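PDB 3NUT: precorrin-3 methylase from Rhodobacter capsulatus, which probably transfers a methyl group from S-adenosyl-L-methionine to a corrinoid precursor on the pathway to adenosylcobalamin (vitamin B12). Local coordinates for residues 161-166 with 232-237; 25-30 with 114-119; 66-71 with 96-101. One frame throughout, in Å; residues are numbered along the deposited sequence.

Contact 1 (161-166 with 232-237); sequences RGDFAM and GNAATR
With chi1 at -169°, Asp163 carries its carboxylate opposite its own backbone N and out to the 232-237 turn, where it meets the backbone of Ala234. OD1 accepts from Ala234 N at 3.0 Å, through the syn lone pair and with an N-H...O angle of 156°. The other oxygen appears to hold the next peptide by relay: a water takes the N-H of Ala235 at 3.0 Å, but its link to Asp163 OD2 is modelled unusually short and is doubtful in detail. The side chain of Asn233 lies beside the main chain of 163-165, its plane turned 67° from the carboxylate, and Ala165 CB is 3.7 Å from Asn233 N. The turn is pinned from within as well, Asn233 N donating to Thr236 OG1 at 2.7 Å. Gly232 brings its carbonyl O to 3.7 Å from Ala165 CA, where the two segments run close. Arg155 of the second subunit reaches the same corner, its NE donating to Gly162 O. Asp163 has positive phi and follows helix 149-161 in a Schellman motif, which turns the chain into strand 165-169 of the mixed sheet, beside the loop leaving its antiparallel neighbour 227-231.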
# COMPACT_ATOMS: atom_id res chain seq x y z
N ARG A 161 -6.96 -18.58 -6.16
CA ARG A 161 -6.32 -19.59 -7.02
C ARG A 161 -4.88 -19.24 -7.37
O ARG A 161 -4.06 -20.14 -7.52
CB ARG A 161 -7.15 -19.87 -8.29
CG ARG A 161 -8.46 -20.64 -8.03
CD ARG A 161 -9.35 -20.69 -9.28
NE ARG A 161 -10.74 -21.03 -8.95
CZ ARG A 161 -11.75 -21.03 -9.83
NH1 ARG A 161 -11.54 -20.70 -11.09
NH2 ARG A 161 -12.98 -21.33 -9.44
N GLY A 162 -4.59 -17.95 -7.48
CA GLY A 162 -3.22 -17.48 -7.72
C GLY A 162 -2.41 -17.54 -6.45
O GLY A 162 -1.20 -17.31 -6.45
N ASP A 163 -3.08 -17.87 -5.35
CA ASP A 163 -2.45 -17.98 -4.04
C ASP A 163 -1.88 -16.63 -3.58
O ASP A 163 -0.81 -16.56 -2.96
CB ASP A 163 -1.37 -19.07 -4.01
CG ASP A 163 -0.89 -19.38 -2.59
OD1 ASP A 163 -1.75 -19.45 -1.67
OD2 ASP A 163 0.34 -19.53 -2.37
N PHE A 164 -2.60 -15.55 -3.93
CA PHE A 164 -2.35 -14.20 -3.42
C PHE A 164 -2.79 -14.12 -1.96
O PHE A 164 -3.87 -14.61 -1.60
CB PHE A 164 -3.21 -13.20 -4.20
CG PHE A 164 -2.68 -12.87 -5.56
CD1 PHE A 164 -1.73 -11.88 -5.72
CD2 PHE A 164 -3.16 -13.52 -6.68
CE1 PHE A 164 -1.25 -11.55 -6.99
CE2 PHE A 164 -2.68 -13.20 -7.95
CZ PHE A 164 -1.72 -12.22 -8.10
N ALA A 165 -1.99 -13.46 -1.14
CA ALA A 165 -2.48 -13.06 0.17
C ALA A 165 -3.49 -11.94 -0.13
O ALA A 165 -3.49 -11.39 -1.23
CB ALA A 165 -1.32 -12.57 1.07
N MET A 166 -4.38 -11.64 0.81
CA MET A 166 -5.40 -10.61 0.51
C MET A 166 -5.75 -9.69 1.66
O MET A 166 -5.68 -10.08 2.85
CB MET A 166 -6.70 -11.22 -0.00
CG MET A 166 -6.64 -12.62 -0.56
SD MET A 166 -8.33 -13.17 -0.80
CE MET A 166 -8.06 -14.85 -1.36
N GLY A 232 -3.92 -14.62 4.61
CA GLY A 232 -2.59 -15.04 4.20
C GLY A 232 -2.52 -15.75 2.86
O GLY A 232 -3.55 -15.97 2.21
N ASN A 233 -1.29 -16.05 2.42
CA ASN A 233 -1.04 -17.07 1.39
C ASN A 233 -1.33 -18.44 2.05
O ASN A 233 -1.62 -18.51 3.26
CB ASN A 233 0.44 -17.09 0.97
CG ASN A 233 0.88 -15.83 0.24
OD1 ASN A 233 0.68 -15.68 -0.98
ND2 ASN A 233 1.54 -14.94 0.96
N ALA A 234 -1.21 -19.51 1.28
CA ALA A 234 -1.18 -20.86 1.86
C ALA A 234 0.01 -21.08 2.80
O ALA A 234 -0.11 -21.80 3.78
CB ALA A 234 -1.19 -21.93 0.74
N ALA A 235 1.15 -20.46 2.51
CA ALA A 235 2.35 -20.59 3.36
C ALA A 235 2.34 -19.75 4.66
O ALA A 235 3.06 -20.04 5.62
CB ALA A 235 3.59 -20.28 2.54
N THR A 236 1.51 -18.71 4.67
CA THR A 236 1.47 -17.72 5.73
C THR A 236 1.26 -18.36 7.09
O THR A 236 0.32 -19.13 7.30
CB THR A 236 0.36 -16.67 5.44
OG1 THR A 236 0.72 -15.92 4.27
CG2 THR A 236 0.17 -15.71 6.61
N ARG A 237 2.15 -18.05 8.02
CA ARG A 237 2.14 -18.76 9.29
C ARG A 237 2.40 -17.89 10.51
O ARG A 237 2.52 -16.67 10.43
CB ARG A 237 3.14 -19.92 9.25
CG ARG A 237 4.57 -19.50 9.03
CD ARG A 237 5.41 -20.70 8.74
NE ARG A 237 5.73 -21.44 9.95
CZ ARG A 237 6.56 -22.48 9.99
NH1 ARG A 237 7.15 -22.91 8.87
NH2 ARG A 237 6.81 -23.08 11.15
O HOH W 1 1.70 -19.90 -0.40

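Contact 2 (25-30 with 114-119); sequences TPEVTA and RILPGI
Thr25 stands at the N-cap of helix 26-34, its OG1 accepting from Val28 N at 3.1 Å with an N-H...O angle of 151°. The same hydroxyl donates to a water that in turn gives a hydrogen bond to Pro117 O at 2.7 Å, just beyond strand 113-116. Glu27 follows, its CG swung anti to the backbone N (chi1 161°) and the chain extended beyond, which lays the side chain obliquely across Leu116. Its CG is 3.9 Å from both Leu116 methyls, while OE1 comes to 3.2 Å from Leu116 CD2 and also receives a long, 3.3 Å bond from the water. Strand 113-116 is an edge strand of the parallel sheet in this chain, next to strand 10-15, and the helix packs over this edge in an alpha/beta arrangement. Glu27 OE2 is paired with Arg20 of the second subunit; an alanine here would probably leave that arginine without its charge partner and uncover the Leu116 methyls. Val28 completes the segment's contact: Val28 CG2 lies 3.7 Å from Leu116 CB, the two side chains lying alongside and running opposite ways. Pro117 in turn touches Asp88, which binds S-adenosyl-L-homocysteine and accepts from Gly118 N.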
# COMPACT_ATOMS: atom_id res chain seq x y z
N THR A 25 2.03 12.27 6.55
CA THR A 25 3.31 12.65 5.97
C THR A 25 3.53 14.14 6.14
O THR A 25 2.57 14.88 6.21
CB THR A 25 3.39 12.27 4.52
OG1 THR A 25 2.38 12.99 3.80
CG2 THR A 25 3.22 10.79 4.39
N PRO A 26 4.79 14.58 6.28
CA PRO A 26 5.05 16.03 6.30
C PRO A 26 4.54 16.76 5.05
O PRO A 26 4.11 17.90 5.16
CB PRO A 26 6.59 16.10 6.39
CG PRO A 26 6.88 14.83 7.31
CD PRO A 26 5.99 13.80 6.68
N GLU A 27 4.59 16.12 3.90
CA GLU A 27 4.01 16.68 2.66
C GLU A 27 2.52 17.00 2.85
O GLU A 27 2.05 18.08 2.43
CB GLU A 27 4.21 15.69 1.50
CG GLU A 27 3.28 15.92 0.28
CD GLU A 27 3.66 15.11 -0.96
OE1 GLU A 27 3.05 14.06 -1.27
OE2 GLU A 27 4.57 15.55 -1.67
N VAL A 28 1.78 16.06 3.48
CA VAL A 28 0.34 16.26 3.72
C VAL A 28 0.14 17.31 4.82
O VAL A 28 -0.68 18.21 4.66
CB VAL A 28 -0.48 14.95 3.97
CG1 VAL A 28 -1.89 15.27 4.52
CG2 VAL A 28 -0.58 14.12 2.69
N THR A 29 0.88 17.23 5.92
CA THR A 29 0.79 18.31 6.91
C THR A 29 1.01 19.72 6.25
O THR A 29 0.35 20.68 6.62
CB THR A 29 1.74 18.07 8.09
OG1 THR A 29 1.33 16.88 8.80
CG2 THR A 29 1.77 19.30 9.09
N ALA A 30 1.94 19.82 5.30
CA ALA A 30 2.23 21.11 4.62
C ALA A 30 1.12 21.59 3.68
O ALA A 30 0.83 22.79 3.64
CB ALA A 30 3.57 21.04 3.88
N ARG A 114 -3.10 17.78 -7.45
CA ARG A 114 -2.01 17.10 -6.76
C ARG A 114 -2.63 16.00 -5.91
O ARG A 114 -3.60 16.25 -5.19
CB ARG A 114 -1.30 18.09 -5.85
CG ARG A 114 -0.62 19.27 -6.56
CD ARG A 114 -0.50 20.46 -5.62
NE ARG A 114 0.21 21.58 -6.23
CZ ARG A 114 0.62 22.69 -5.61
NH1 ARG A 114 0.39 22.87 -4.32
NH2 ARG A 114 1.26 23.64 -6.29
N ILE A 115 -2.08 14.79 -5.99
CA ILE A 115 -2.55 13.65 -5.23
C ILE A 115 -1.42 13.24 -4.27
O ILE A 115 -0.33 12.89 -4.71
CB ILE A 115 -2.89 12.45 -6.16
CG1 ILE A 115 -3.83 12.90 -7.30
CG2 ILE A 115 -3.51 11.23 -5.35
CD1 ILE A 115 -5.29 13.18 -6.84
N LEU A 116 -1.70 13.32 -2.96
CA LEU A 116 -0.69 13.13 -1.92
C LEU A 116 -0.94 11.83 -1.15
O LEU A 116 -1.97 11.71 -0.49
CB LEU A 116 -0.70 14.34 -0.96
CG LEU A 116 -0.55 15.70 -1.68
CD1 LEU A 116 -0.40 16.80 -0.61
CD2 LEU A 116 0.68 15.70 -2.63
N PRO A 117 -0.02 10.87 -1.25
CA PRO A 117 -0.23 9.54 -0.70
C PRO A 117 -0.30 9.53 0.82
O PRO A 117 0.10 10.51 1.45
CB PRO A 117 1.00 8.73 -1.19
CG PRO A 117 2.01 9.75 -1.67
CD PRO A 117 1.17 10.95 -2.11
N GLY A 118 -0.77 8.42 1.41
CA GLY A 118 -0.71 8.20 2.89
C GLY A 118 -0.58 6.71 3.24
O GLY A 118 -0.59 5.83 2.35
N ILE A 119 -0.40 6.41 4.53
CA ILE A 119 -0.32 5.02 4.99
C ILE A 119 -1.69 4.38 4.81
O ILE A 119 -2.66 4.89 5.36
CB ILE A 119 0.09 4.96 6.50
CG1 ILE A 119 1.47 5.62 6.76
CG2 ILE A 119 0.05 3.54 7.05
CD1 ILE A 119 2.68 5.06 5.94
O HOH W 2 2.03 12.44 1.36

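Contact 3 (66-71 with 96-101)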
# COMPACT_ATOMS: atom_id res chain seq x y z
N ASP A 66 -19.98 14.84 -6.53
CA ASP A 66 -20.46 16.23 -6.44
C ASP A 66 -19.58 17.16 -5.60
O ASP A 66 -19.48 18.37 -5.87
CB ASP A 66 -21.89 16.28 -5.88
CG ASP A 66 -22.98 16.22 -6.96
OD1 ASP A 66 -22.66 15.91 -8.14
OD2 ASP A 66 -24.17 16.48 -6.63
N ARG A 67 -18.99 16.62 -4.55
CA ARG A 67 -18.01 17.37 -3.80
C ARG A 67 -16.74 17.59 -4.62
O ARG A 67 -16.11 18.62 -4.48
CB ARG A 67 -17.68 16.63 -2.49
CG ARG A 67 -17.20 15.22 -2.74
CD ARG A 67 -17.62 14.28 -1.63
NE ARG A 67 -16.53 14.03 -0.69
CZ ARG A 67 -16.66 13.31 0.42
NH1 ARG A 67 -17.86 12.80 0.72
NH2 ARG A 67 -15.60 13.13 1.23
N ALA A 68 -16.37 16.63 -5.45
CA ALA A 68 -15.16 16.76 -6.27
C ALA A 68 -15.35 17.84 -7.32
O ALA A 68 -14.46 18.64 -7.52
CB ALA A 68 -14.79 15.43 -6.91
N THR A 69 -16.51 17.86 -7.96
CA THR A 69 -16.90 18.92 -8.89
C THR A 69 -16.87 20.28 -8.18
O THR A 69 -16.38 21.29 -8.72
CB THR A 69 -18.33 18.63 -9.48
OG1 THR A 69 -18.33 17.32 -10.10
CG2 THR A 69 -18.76 19.68 -10.49
N HIS A 70 -17.37 20.30 -6.95
CA HIS A 70 -17.39 21.54 -6.20
C HIS A 70 -15.97 21.99 -5.87
O HIS A 70 -15.67 23.19 -5.94
CB HIS A 70 -18.20 21.37 -4.93
CG HIS A 70 -18.22 22.59 -4.06
ND1 HIS A 70 -18.12 22.52 -2.69
CD2 HIS A 70 -18.35 23.90 -4.37
CE1 HIS A 70 -18.20 23.75 -2.19
NE2 HIS A 70 -18.33 24.60 -3.19
N ALA A 71 -15.13 21.03 -5.51
CA ALA A 71 -13.72 21.29 -5.27
C ALA A 71 -13.08 21.94 -6.51
O ALA A 71 -12.34 22.90 -6.40
CB ALA A 71 -13.00 19.99 -4.91
N SER A 96 -9.71 8.88 -7.27
CA SER A 96 -10.53 8.34 -8.36
C SER A 96 -11.74 9.19 -8.76
O SER A 96 -11.94 9.50 -9.94
CB SER A 96 -11.07 6.96 -7.97
OG SER A 96 -10.44 5.96 -8.74
N ALA A 97 -12.54 9.52 -7.75
CA ALA A 97 -13.72 10.34 -7.91
C ALA A 97 -13.40 11.73 -8.45
O ALA A 97 -14.18 12.29 -9.20
CB ALA A 97 -14.41 10.48 -6.58
N LEU A 98 -12.28 12.30 -8.03
CA LEU A 98 -11.87 13.60 -8.56
C LEU A 98 -11.62 13.51 -10.07
O LEU A 98 -12.03 14.40 -10.82
CB LEU A 98 -10.65 14.18 -7.83
CG LEU A 98 -10.00 15.44 -8.42
CD1 LEU A 98 -10.97 16.63 -8.37
CD2 LEU A 98 -8.68 15.79 -7.72
N PHE A 99 -10.96 12.44 -10.49
CA PHE A 99 -10.66 12.25 -11.91
C PHE A 99 -11.91 11.87 -12.68
O PHE A 99 -12.07 12.28 -13.85
CB PHE A 99 -9.49 11.29 -12.13
CG PHE A 99 -8.21 11.80 -11.56
CD1 PHE A 99 -7.64 12.96 -12.05
CD2 PHE A 99 -7.60 11.16 -10.48
CE1 PHE A 99 -6.47 13.46 -11.50
CE2 PHE A 99 -6.44 11.65 -9.93
CZ PHE A 99 -5.88 12.79 -10.42
N GLU A 100 -12.82 11.15 -12.03
CA GLU A 100 -14.18 11.02 -12.58
C GLU A 100 -14.95 12.34 -12.73
O GLU A 100 -15.55 12.56 -13.77
CB GLU A 100 -15.03 10.00 -11.82
CG GLU A 100 -14.63 8.59 -12.11
CD GLU A 100 -15.30 7.57 -11.18
OE1 GLU A 100 -14.59 7.03 -10.30
OE2 GLU A 100 -16.52 7.31 -11.36
N ALA A 101 -14.95 13.21 -11.72
CA ALA A 101 -15.61 14.50 -11.86
C ALA A 101 -14.94 15.36 -12.95
O ALA A 101 -15.61 16.04 -13.67
CB ALA A 101 -15.65 15.24 -10.55
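Apolar contact between small side chains dominates where helices 65-76 and 94-104 cross, and Ala68 is at its centre. Its CB meets Ala101 CB at 3.7 Å and lies 3.8 Å from Leu98 CA, touching the backbone of the opposing helix directly. The Leu98 side chain adds a looser contact: chi1 of 171° sets CG anti to the backbone N, and Leu98 CD1 ends 4.3 Å from Ala68 CB. Ala68 and Ala101 thus leave little between the two backbones, as the 5.1 Å separation of Ala68 CA and Leu98 CA attests. The short segments come within 8.3 Å axis to axis, with a signed crossing angle of -68°. A second kind of contact sets a polar atom against a methyl. Thr69 OG1 approaches Ala101 CB at 3.4 Å, while its hydrogen bond is made within its own helix, to Leu65 O, so it meets the alanine by van der Waals contact. One backbone carbonyl abuts the interface: Ala97 O is 3.9 Å from Ala68 CB. On its other sides, helix 94-104 rests on the parallel sheet, Leu98 touching Val11 and Val13 of strand 10-15 and Ile113 of strand 113-116, whereas Phe99 meets Trp242 of the second subunit.

In the fold
Contacts 2 and 3 belong to one region of the chain, the parallel sheet and its helices, and they touch: Ile115 CD1 of strand 113-116 packs on Phe99 CE2 of helix 94-104 at 3.6 Å, with contact centres about 19 Å apart. Contact 3 is nested within the loop that contact 2 closes. Contact 1 stands apart in the mixed sheet, its centre about 31 Å from that of contact 2 and 36 Å from that of contact 3, on the opposite side of the chain's centre from the latter. The bound S-adenosyl-L-homocysteine lies about 9 Å from the Pro117 side chain and 11 Å from that of Ala97. All three contacts also meet the second subunit.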